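Local coordinates for protein ATP phosphoribosyltransferase regulatory subunit (Thermotoga maritima, PDB 1USY) that is probably required for the first step of histidine biosynthesis and may let histidine exert feedback control over ATP phosphoribosyltransferase, at residues E7-F12 / Y91-E96; K15-G20 / K72-D77; L29-E34 / K44-S49. All blocks are in the same frame, centred on the assembly; numbering follows the deposited sequence.

Contact 1. Residues E7-F12 / Y91-E96; sequences EKVFSF and YQLGLE
Phe12 lies against strand residues Leu93 to Leu95 and supplies the largest share of the buried surface. Leu93 CB sits over the centre of one ring face, 3.9 Å from the Phe12 centroid and 11° off the ring normal, a CH-pi contact. As the two side chains slide past each other in opposite directions, Leu93 CD1 comes to 3.7 Å from Phe12 CB. Farther out, Phe12 CZ meets Leu95 CD2 obliquely at 3.5 Å, while CE2 lies 3.7 Å from Gly94 O, which is in the ring plane at the edge. The ring reaches the strand because its CG is anti to the backbone N (chi1 -179°). One turn earlier, Val9 adds a smaller patch: its CG2 is 4.3 Å from Leu93 CD2 and 4.2 Å from Tyr91 CE2, the valine and tyrosine side chains crossing at about a right angle. Leu93 suits its place, CB covering the ring face and CD1 reaching Phe12 CB; the compact valine fits between Leu93 and Tyr91. Cutting Phe12 back to an alanine would probably open a gap between helix and strand, leaving Leu93 CB without the ring face beneath it and taking from Leu95 CD2 its contact with the ring tip. The two segments run parallel, their axes 10.0 Å apart, a helix lying along a strand of the sheet in this class II aminoacyl-tRNA synthetase relative. Tyr91 also meets Phe78 edge-to-face, and Val9 packs on Phe6 of the second subunit. Helix 103-120 touches the cluster too, Ile113 beside Phe12 and Leu95 and Phe120 beside Leu93, with strand 71-83 next in the sheet.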
loop_
_atom_site.group_PDB
_atom_site.type_symbol
_atom_site.label_atom_id
_atom_site.label_comp_id
_atom_site.label_asym_id
_atom_site.label_seq_id
_atom_site.Cartn_x
_atom_site.Cartn_y
_atom_site.Cartn_z
ATOM N N GLU B 7 33.843 12.205 -11.467
ATOM C CA GLU B 7 35.042 11.947 -12.261
ATOM C C GLU B 7 35.144 10.445 -12.562
ATOM O O GLU B 7 35.597 10.055 -13.639
ATOM C CB GLU B 7 36.298 12.379 -11.497
ATOM C CG GLU B 7 37.156 13.446 -12.172
ATOM N N LYS B 8 34.734 9.609 -11.604
ATOM C CA LYS B 8 34.860 8.156 -11.740
ATOM C C LYS B 8 33.825 7.656 -12.742
ATOM O O LYS B 8 34.118 6.817 -13.611
ATOM C CB LYS B 8 34.764 7.447 -10.384
ATOM C CG LYS B 8 36.113 7.428 -9.624
ATOM C CD LYS B 8 36.026 6.976 -8.150
ATOM C CE LYS B 8 37.402 7.129 -7.464
ATOM N NZ LYS B 8 37.415 7.243 -5.967
ATOM N N VAL B 9 32.641 8.245 -12.664
ATOM C CA VAL B 9 31.585 7.999 -13.646
ATOM C C VAL B 9 31.977 8.436 -15.063
ATOM O O VAL B 9 31.769 7.681 -15.995
ATOM C CB VAL B 9 30.260 8.615 -13.219
ATOM C CG1 VAL B 9 29.183 8.084 -14.041
ATOM C CG2 VAL B 9 29.990 8.254 -11.774
ATOM N N PHE B 10 32.565 9.619 -15.223
ATOM C CA PHE B 10 33.012 10.076 -16.541
ATOM C C PHE B 10 34.094 9.167 -17.108
ATOM O O PHE B 10 34.076 8.812 -18.299
ATOM C CB PHE B 10 33.561 11.507 -16.476
ATOM C CG PHE B 10 34.274 11.951 -17.760
ATOM C CD1 PHE B 10 33.543 12.300 -18.907
ATOM C CD2 PHE B 10 35.664 12.015 -17.820
ATOM C CE1 PHE B 10 34.190 12.714 -20.076
ATOM C CE2 PHE B 10 36.315 12.419 -18.982
ATOM C CZ PHE B 10 35.564 12.773 -20.115
ATOM N N SER B 11 35.047 8.817 -16.243
ATOM C CA SER B 11 36.155 7.962 -16.609
ATOM C C SER B 11 35.671 6.611 -17.153
ATOM O O SER B 11 36.121 6.180 -18.212
ATOM C CB SER B 11 37.068 7.771 -15.399
ATOM O OG SER B 11 38.137 6.869 -15.684
ATOM N N PHE B 12 34.748 5.985 -16.420
ATOM C CA PHE B 12 34.172 4.683 -16.745
ATOM C C PHE B 12 33.417 4.744 -18.058
ATOM O O PHE B 12 33.520 3.848 -18.867
ATOM C CB PHE B 12 33.217 4.219 -15.623
ATOM C CG PHE B 12 32.602 2.884 -15.877
ATOM C CD1 PHE B 12 33.345 1.715 -15.677
ATOM C CD2 PHE B 12 31.279 2.781 -16.293
ATOM C CE1 PHE B 12 32.789 0.468 -15.932
ATOM C CE2 PHE B 12 30.686 1.529 -16.532
ATOM C CZ PHE B 12 31.447 0.370 -16.361
ATOM N N TYR B 91 25.214 2.465 -5.319
ATOM C CA TYR B 91 25.426 3.094 -6.623
ATOM C C TYR B 91 26.394 2.251 -7.457
ATOM O O TYR B 91 27.530 1.985 -7.042
ATOM C CB TYR B 91 26.009 4.497 -6.441
ATOM C CG TYR B 91 25.990 5.305 -7.739
ATOM C CD1 TYR B 91 24.912 6.160 -8.025
ATOM C CD2 TYR B 91 27.050 5.189 -8.648
ATOM C CE1 TYR B 91 24.899 6.899 -9.221
ATOM C CE2 TYR B 91 27.036 5.927 -9.842
ATOM C CZ TYR B 91 25.963 6.780 -10.128
ATOM O OH TYR B 91 25.961 7.495 -11.286
ATOM N N GLN B 92 25.950 1.797 -8.633
ATOM C CA GLN B 92 26.726 0.843 -9.431
ATOM C C GLN B 92 27.156 1.339 -10.802
ATOM O O GLN B 92 26.413 2.074 -11.483
ATOM C CB GLN B 92 25.920 -0.429 -9.646
ATOM C CG GLN B 92 26.105 -1.443 -8.555
ATOM C CD GLN B 92 25.355 -2.728 -8.837
ATOM O OE1 GLN B 92 25.291 -3.176 -9.989
ATOM N NE2 GLN B 92 24.765 -3.308 -7.798
ATOM N N LEU B 93 28.343 0.916 -11.211
ATOM C CA LEU B 93 28.779 1.110 -12.585
ATOM C C LEU B 93 28.803 -0.238 -13.249
ATOM O O LEU B 93 29.285 -1.172 -12.667
ATOM C CB LEU B 93 30.173 1.740 -12.653
ATOM C CG LEU B 93 30.314 3.099 -11.982
ATOM C CD1 LEU B 93 31.696 3.773 -12.244
ATOM C CD2 LEU B 93 29.194 4.025 -12.408
ATOM N N GLY B 94 28.298 -0.358 -14.471
ATOM C CA GLY B 94 28.333 -1.652 -15.125
ATOM C C GLY B 94 28.197 -1.770 -16.623
ATOM O O GLY B 94 27.904 -0.811 -17.341
ATOM N N LEU B 95 28.448 -2.978 -17.101
ATOM C CA LEU B 95 28.420 -3.264 -18.524
ATOM C C LEU B 95 27.544 -4.470 -18.720
ATOM O O LEU B 95 27.300 -5.246 -17.803
ATOM C CB LEU B 95 29.809 -3.552 -19.079
ATOM C CG LEU B 95 30.959 -2.634 -18.694
ATOM C CD1 LEU B 95 32.344 -3.256 -19.048
ATOM C CD2 LEU B 95 30.767 -1.264 -19.341
ATOM N N GLU B 96 27.083 -4.626 -19.946
ATOM C CA GLU B 96 26.219 -5.710 -20.328
ATOM C C GLU B 96 26.374 -5.890 -21.850
ATOM O O GLU B 96 26.101 -4.959 -22.611
ATOM C CB GLU B 96 24.806 -5.314 -19.935
ATOM C CG GLU B 96 23.971 -6.419 -19.343
ATOM C CD GLU B 96 24.589 -7.060 -18.121
ATOM O OE1 GLU B 96 24.997 -8.224 -18.253
ATOM O OE2 GLU B 96 24.629 -6.436 -17.028
#

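Contact 2. Residues K15-G20 / K72-D77; sequences KATKKG and KVWYAD
Lys72 reaches from the strand to the turn after the helix, where its NZ donates a hydrogen bond to Lys19 O at 2.6 Å, approaching nearly in line with the carbonyl (C=O...N angle 176°). The same ammonium forms a salt bridge with Glu108 of helix 103-120, so a long, extended lysine serves both a carboxylate and a backbone oxygen. Its methylenes lie alongside Gly20, the residue after Lys19, Lys72 CD being 3.5 Å from Gly20 O. Glycine suits that place because its backbone angles (phi 79°) would press a side chain against the preceding carbonyl. The chain leaves helix 6-16 through an inverse gamma turn centred on Thr17 and heads for the short strand 22-23, parallel to strand 71-83 at the margin of the main sheet. Apolar contact comes from the helix end, where small Ala16 allows a close approach, its methyl 3.8 Å from Trp74 CB. With Trp74 CG between its backbone N and carbonyl carbon (chi1 71°), CG and CD1 face the same methyl. Thr17 divides its branches: CG2 approaches Trp74 NE1 obliquely at 3.5 Å, whereas OG1 is hydrogen-bonded to Tyr13 O. Trp74 also meets Phe6 of the second subunit edge-to-face.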
loop_
_atom_site.group_PDB
_atom_site.type_symbol
_atom_site.label_atom_id
_atom_site.label_comp_id
_atom_site.label_asym_id
_atom_site.label_seq_id
_atom_site.Cartn_x
_atom_site.Cartn_y
_atom_site.Cartn_z
ATOM N N LYS B 15 36.010 4.773 -20.782
ATOM C CA LYS B 15 36.472 3.420 -21.029
ATOM C C LYS B 15 35.462 2.643 -21.848
ATOM O O LYS B 15 35.849 1.975 -22.810
ATOM C CB LYS B 15 36.780 2.689 -19.731
ATOM C CG LYS B 15 37.918 3.306 -18.965
ATOM C CD LYS B 15 38.032 2.696 -17.569
ATOM C CE LYS B 15 38.797 3.604 -16.621
ATOM N NZ LYS B 15 39.980 4.230 -17.264
ATOM N N ALA B 16 34.177 2.765 -21.482
ATOM C CA ALA B 16 33.107 2.018 -22.138
ATOM C C ALA B 16 32.769 2.484 -23.563
ATOM O O ALA B 16 32.678 1.650 -24.480
ATOM C CB ALA B 16 31.874 1.988 -21.281
ATOM N N THR B 17 32.567 3.794 -23.744
ATOM C CA THR B 17 32.185 4.333 -25.043
ATOM C C THR B 17 33.464 4.501 -25.830
ATOM O O THR B 17 33.869 5.624 -26.132
ATOM C CB THR B 17 31.390 5.721 -24.950
ATOM O OG1 THR B 17 31.898 6.529 -23.886
ATOM C CG2 THR B 17 29.847 5.548 -24.572
ATOM N N LYS B 18 34.097 3.378 -26.139
ATOM C CA LYS B 18 35.407 3.298 -26.811
ATOM C C LYS B 18 35.558 1.845 -27.211
ATOM O O LYS B 18 36.207 1.492 -28.200
ATOM C CB LYS B 18 36.555 3.674 -25.875
ATOM C CG LYS B 18 37.371 4.845 -26.353
ATOM C CD LYS B 18 38.358 5.319 -25.274
ATOM C CE LYS B 18 38.124 6.803 -24.925
ATOM N NZ LYS B 18 39.398 7.493 -24.557
ATOM N N LYS B 19 34.942 1.024 -26.381
ATOM C CA LYS B 19 34.715 -0.361 -26.638
ATOM C C LYS B 19 33.339 -0.520 -27.286
ATOM O O LYS B 19 32.885 -1.630 -27.523
ATOM C CB LYS B 19 34.826 -1.147 -25.328
ATOM C CG LYS B 19 36.236 -1.170 -24.706
ATOM C CD LYS B 19 37.322 -1.591 -25.704
ATOM C CE LYS B 19 38.531 -2.269 -25.017
ATOM N NZ LYS B 19 39.401 -2.860 -26.076
ATOM N N GLY B 20 32.684 0.599 -27.590
ATOM C CA GLY B 20 31.394 0.540 -28.229
ATOM C C GLY B 20 30.231 0.237 -27.306
ATOM O O GLY B 20 29.182 -0.158 -27.793
ATOM N N LYS B 72 24.772 -3.688 -26.276
ATOM C CA LYS B 72 26.096 -3.438 -25.701
ATOM C C LYS B 72 26.041 -2.173 -24.882
ATOM O O LYS B 72 26.377 -1.105 -25.399
ATOM C CB LYS B 72 27.162 -3.252 -26.781
ATOM C CG LYS B 72 28.478 -3.896 -26.433
ATOM C CD LYS B 72 29.588 -3.564 -27.399
ATOM C CE LYS B 72 30.812 -4.399 -27.053
ATOM N NZ LYS B 72 32.022 -4.083 -27.877
ATOM N N VAL B 73 25.642 -2.280 -23.612
ATOM C CA VAL B 73 25.404 -1.074 -22.808
ATOM C C VAL B 73 26.294 -0.926 -21.594
ATOM O O VAL B 73 26.816 -1.910 -21.078
ATOM C CB VAL B 73 23.937 -0.978 -22.303
ATOM C CG1 VAL B 73 22.979 -0.843 -23.480
ATOM C CG2 VAL B 73 23.581 -2.152 -21.367
ATOM N N TRP B 74 26.460 0.320 -21.153
ATOM C CA TRP B 74 27.007 0.625 -19.834
ATOM C C TRP B 74 25.965 1.394 -19.070
ATOM O O TRP B 74 25.152 2.113 -19.665
ATOM C CB TRP B 74 28.321 1.423 -19.918
ATOM C CG TRP B 74 28.150 2.803 -20.372
ATOM C CD1 TRP B 74 28.188 3.254 -21.658
ATOM C CD2 TRP B 74 27.916 3.948 -19.561
ATOM N NE1 TRP B 74 27.993 4.617 -21.702
ATOM C CE2 TRP B 74 27.818 5.072 -20.427
ATOM C CE3 TRP B 74 27.774 4.153 -18.188
ATOM C CZ2 TRP B 74 27.573 6.372 -19.957
ATOM C CZ3 TRP B 74 27.511 5.442 -17.727
ATOM C CH2 TRP B 74 27.410 6.534 -18.603
ATOM N N TYR B 75 25.980 1.243 -17.751
ATOM C CA TYR B 75 25.078 1.981 -16.886
ATOM C C TYR B 75 25.815 2.577 -15.684
ATOM O O TYR B 75 27.013 2.268 -15.470
ATOM C CB TYR B 75 23.912 1.094 -16.446
ATOM C CG TYR B 75 24.350 -0.180 -15.785
ATOM C CD1 TYR B 75 24.690 -0.205 -14.432
ATOM C CD2 TYR B 75 24.451 -1.370 -16.510
ATOM C CE1 TYR B 75 25.114 -1.368 -13.822
ATOM C CE2 TYR B 75 24.870 -2.555 -15.895
ATOM C CZ TYR B 75 25.195 -2.531 -14.547
ATOM O OH TYR B 75 25.602 -3.675 -13.902
ATOM N N ALA B 76 25.086 3.423 -14.933
ATOM C CA ALA B 76 25.534 4.144 -13.749
ATOM C C ALA B 76 24.329 4.663 -12.970
ATOM O O ALA B 76 23.820 5.790 -13.215
ATOM C CB ALA B 76 26.483 5.352 -14.131
ATOM N N ASP B 77 23.871 3.853 -12.025
ATOM C CA ASP B 77 22.737 4.199 -11.194
ATOM C C ASP B 77 22.661 3.365 -9.905
ATOM O O ASP B 77 23.486 2.474 -9.628
ATOM C CB ASP B 77 21.455 4.027 -11.998
ATOM C CG ASP B 77 20.409 5.119 -11.706
ATOM O OD1 ASP B 77 19.644 5.415 -12.637
ATOM O OD2 ASP B 77 20.255 5.734 -10.617
#

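Contact 3. Residues L29-E34 / K44-S49; sequences LEKAEE and KGNLFS
Glu30 O is gripped by several groups of Ser49 and Phe48. Ser49 N donates to Glu30 O at 3.0 Å, tilted 22° from the carbonyl plane; Ser49 OG adds a weak bond to Glu30 O at 3.3 Å, and Phe48 CA makes a bent CA-H...O contact with the same oxygen. In return Glu30 N bonds to Ser49 O at 3.0 Å, completing an antiparallel hydrogen-bonded pair. A serine is consistent with this place, since its hydroxyl can add a weak second bond. Two residues on, Ala32 N donates to Leu47 O at 2.9 Å from 41° above the carbonyl plane. Between these bonds Lys31 and Phe48 form a non-hydrogen-bonded pair whose side chains diverge. These strands belong to a small antiparallel sheet in which 47-50 is central, flanked by 29-32 and 40-42. With CG of Phe48 anti to its carbonyl carbon (chi1 -68°), the ring is swung across strand 29-32, its edge facing the backbone, with CD2 3.3 Å from Lys31 N and Glu30 C close to the ring plane. Leu29 crosses Phe48 at about a right angle: its CD2 is 3.5 Å from Phe48 CB, while its CD1 stands 4.3 Å above one ring face, toward the rim. The bent end of Lys31 passes Asn46, Lys31 CE lying 3.7 Å from Asn46 OD1, and Asn46 ND2 is hydrogen-bonded to Ser85 O of the second subunit. That subunit also packs Ile50 on Leu29 and Leu87 on Phe48, and Glu30 OE2 is hydrogen-bonded to His61 of helix 54-63.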
loop_
_atom_site.group_PDB
_atom_site.type_symbol
_atom_site.label_atom_id
_atom_site.label_comp_id
_atom_site.label_asym_id
_atom_site.label_seq_id
_atom_site.Cartn_x
_atom_site.Cartn_y
_atom_site.Cartn_z
ATOM N N LEU B 29 11.833 2.813 -10.750
ATOM C CA LEU B 29 10.559 2.123 -10.641
ATOM C C LEU B 29 10.080 1.696 -12.027
ATOM O O LEU B 29 10.259 2.428 -12.988
ATOM C CB LEU B 29 9.516 3.035 -9.975
ATOM C CG LEU B 29 9.507 2.954 -8.453
ATOM C CD1 LEU B 29 8.393 3.792 -7.868
ATOM C CD2 LEU B 29 9.371 1.522 -7.975
ATOM N N GLU B 30 9.491 0.509 -12.117
ATOM C CA GLU B 30 8.911 0.002 -13.357
ATOM C C GLU B 30 7.594 -0.731 -13.051
ATOM O O GLU B 30 7.564 -1.655 -12.241
ATOM C CB GLU B 30 9.901 -0.925 -14.065
ATOM C CG GLU B 30 10.842 -0.189 -15.018
ATOM C CD GLU B 30 11.982 -1.047 -15.544
ATOM O OE1 GLU B 30 11.889 -2.292 -15.476
ATOM O OE2 GLU B 30 12.980 -0.467 -16.024
ATOM N N LYS B 31 6.508 -0.271 -13.666
ATOM C CA LYS B 31 5.165 -0.857 -13.542
ATOM C C LYS B 31 5.172 -2.366 -13.751
ATOM O O LYS B 31 5.600 -2.831 -14.806
ATOM C CB LYS B 31 4.247 -0.228 -14.590
ATOM C CG LYS B 31 2.788 -0.202 -14.207
ATOM C CD LYS B 31 2.012 0.723 -15.097
ATOM C CE LYS B 31 0.556 0.378 -15.069
ATOM N NZ LYS B 31 0.302 -0.825 -14.225
ATOM N N ALA B 32 4.721 -3.122 -12.747
ATOM C CA ALA B 32 4.562 -4.590 -12.859
ATOM C C ALA B 32 3.084 -5.011 -12.975
ATOM O O ALA B 32 2.174 -4.277 -12.570
ATOM C CB ALA B 32 5.233 -5.315 -11.684
ATOM N N GLU B 33 2.855 -6.204 -13.517
ATOM C CA GLU B 33 1.490 -6.685 -13.760
ATOM C C GLU B 33 1.028 -7.686 -12.701
ATOM O O GLU B 33 -0.176 -7.887 -12.496
ATOM C CB GLU B 33 1.381 -7.305 -15.163
ATOM N N GLU B 34 2.002 -8.310 -12.047
ATOM C CA GLU B 34 1.740 -9.348 -11.058
ATOM C C GLU B 34 2.545 -9.127 -9.782
ATOM O O GLU B 34 3.714 -8.756 -9.845
ATOM C CB GLU B 34 2.020 -10.735 -11.646
ATOM C CG GLU B 34 0.749 -11.503 -12.013
ATOM C CD GLU B 34 0.990 -12.995 -12.172
ATOM O OE1 GLU B 34 0.819 -13.746 -11.186
ATOM O OE2 GLU B 34 1.357 -13.423 -13.286
ATOM N N LYS B 44 -2.492 4.803 -6.502
ATOM C CA LYS B 44 -3.347 4.830 -7.691
ATOM C C LYS B 44 -3.739 3.423 -8.165
ATOM O O LYS B 44 -4.416 3.274 -9.175
ATOM C CB LYS B 44 -2.654 5.568 -8.847
ATOM C CG LYS B 44 -2.105 6.948 -8.512
ATOM C CD LYS B 44 -3.081 8.072 -8.868
ATOM C CE LYS B 44 -2.434 9.447 -8.757
ATOM N NZ LYS B 44 -1.391 9.511 -7.685
ATOM N N GLY B 45 -3.304 2.393 -7.448
ATOM C CA GLY B 45 -3.531 1.024 -7.874
ATOM C C GLY B 45 -2.345 0.339 -8.549
ATOM O O GLY B 45 -2.402 -0.887 -8.736
ATOM N N ASN B 46 -1.293 1.107 -8.896
ATOM C CA ASN B 46 -0.156 0.583 -9.648
ATOM C C ASN B 46 0.705 -0.291 -8.755
ATOM O O ASN B 46 0.890 0.017 -7.582
ATOM C CB ASN B 46 0.732 1.719 -10.209
ATOM C CG ASN B 46 -0.015 2.670 -11.149
ATOM O OD1 ASN B 46 -0.665 2.228 -12.106
ATOM N ND2 ASN B 46 0.080 3.987 -10.881
ATOM N N LEU B 47 1.230 -1.385 -9.298
ATOM C CA LEU B 47 2.260 -2.161 -8.610
ATOM C C LEU B 47 3.567 -1.862 -9.281
ATOM O O LEU B 47 3.601 -1.687 -10.487
ATOM C CB LEU B 47 2.017 -3.640 -8.767
ATOM C CG LEU B 47 1.109 -4.266 -7.739
ATOM C CD1 LEU B 47 0.673 -5.604 -8.268
ATOM C CD2 LEU B 47 1.840 -4.431 -6.456
ATOM N N PHE B 48 4.653 -1.837 -8.521
ATOM C CA PHE B 48 5.948 -1.564 -9.129
ATOM C C PHE B 48 7.008 -2.557 -8.676
ATOM O O PHE B 48 6.956 -3.046 -7.556
ATOM C CB PHE B 48 6.414 -0.125 -8.807
ATOM C CG PHE B 48 5.589 0.967 -9.466
ATOM C CD1 PHE B 48 4.650 1.676 -8.746
ATOM C CD2 PHE B 48 5.785 1.302 -10.800
ATOM C CE1 PHE B 48 3.890 2.705 -9.352
ATOM C CE2 PHE B 48 5.037 2.311 -11.405
ATOM C CZ PHE B 48 4.097 3.022 -10.673
ATOM N N SER B 49 7.952 -2.861 -9.560
ATOM C CA SER B 49 9.212 -3.445 -9.143
ATOM C C SER B 49 10.212 -2.336 -9.134
ATOM O O SER B 49 10.079 -1.360 -9.880
ATOM C CB SER B 49 9.703 -4.548 -10.082
ATOM O OG SER B 49 9.188 -4.366 -11.382
#

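From the N terminus the chain enters helix 6-16, whose early turns supply 7-12 and whose end leads into 15-20. It then makes the small sheet with 29-34 and 44-49, where contact 3 closes the shortest loop. Strand 71-83 returns with 72-77 to close contact 2 around it, and strand 86-98 brings 91-96 to close contact 1 outside both, so the three are nested and none cross. Contacts 1 and 2 have centres about 8 Å apart and join one helix to two adjacent strands of the main sheet. The centre of contact 3 lies about 28 Å from the centres of the other two, and all three reach the second subunit.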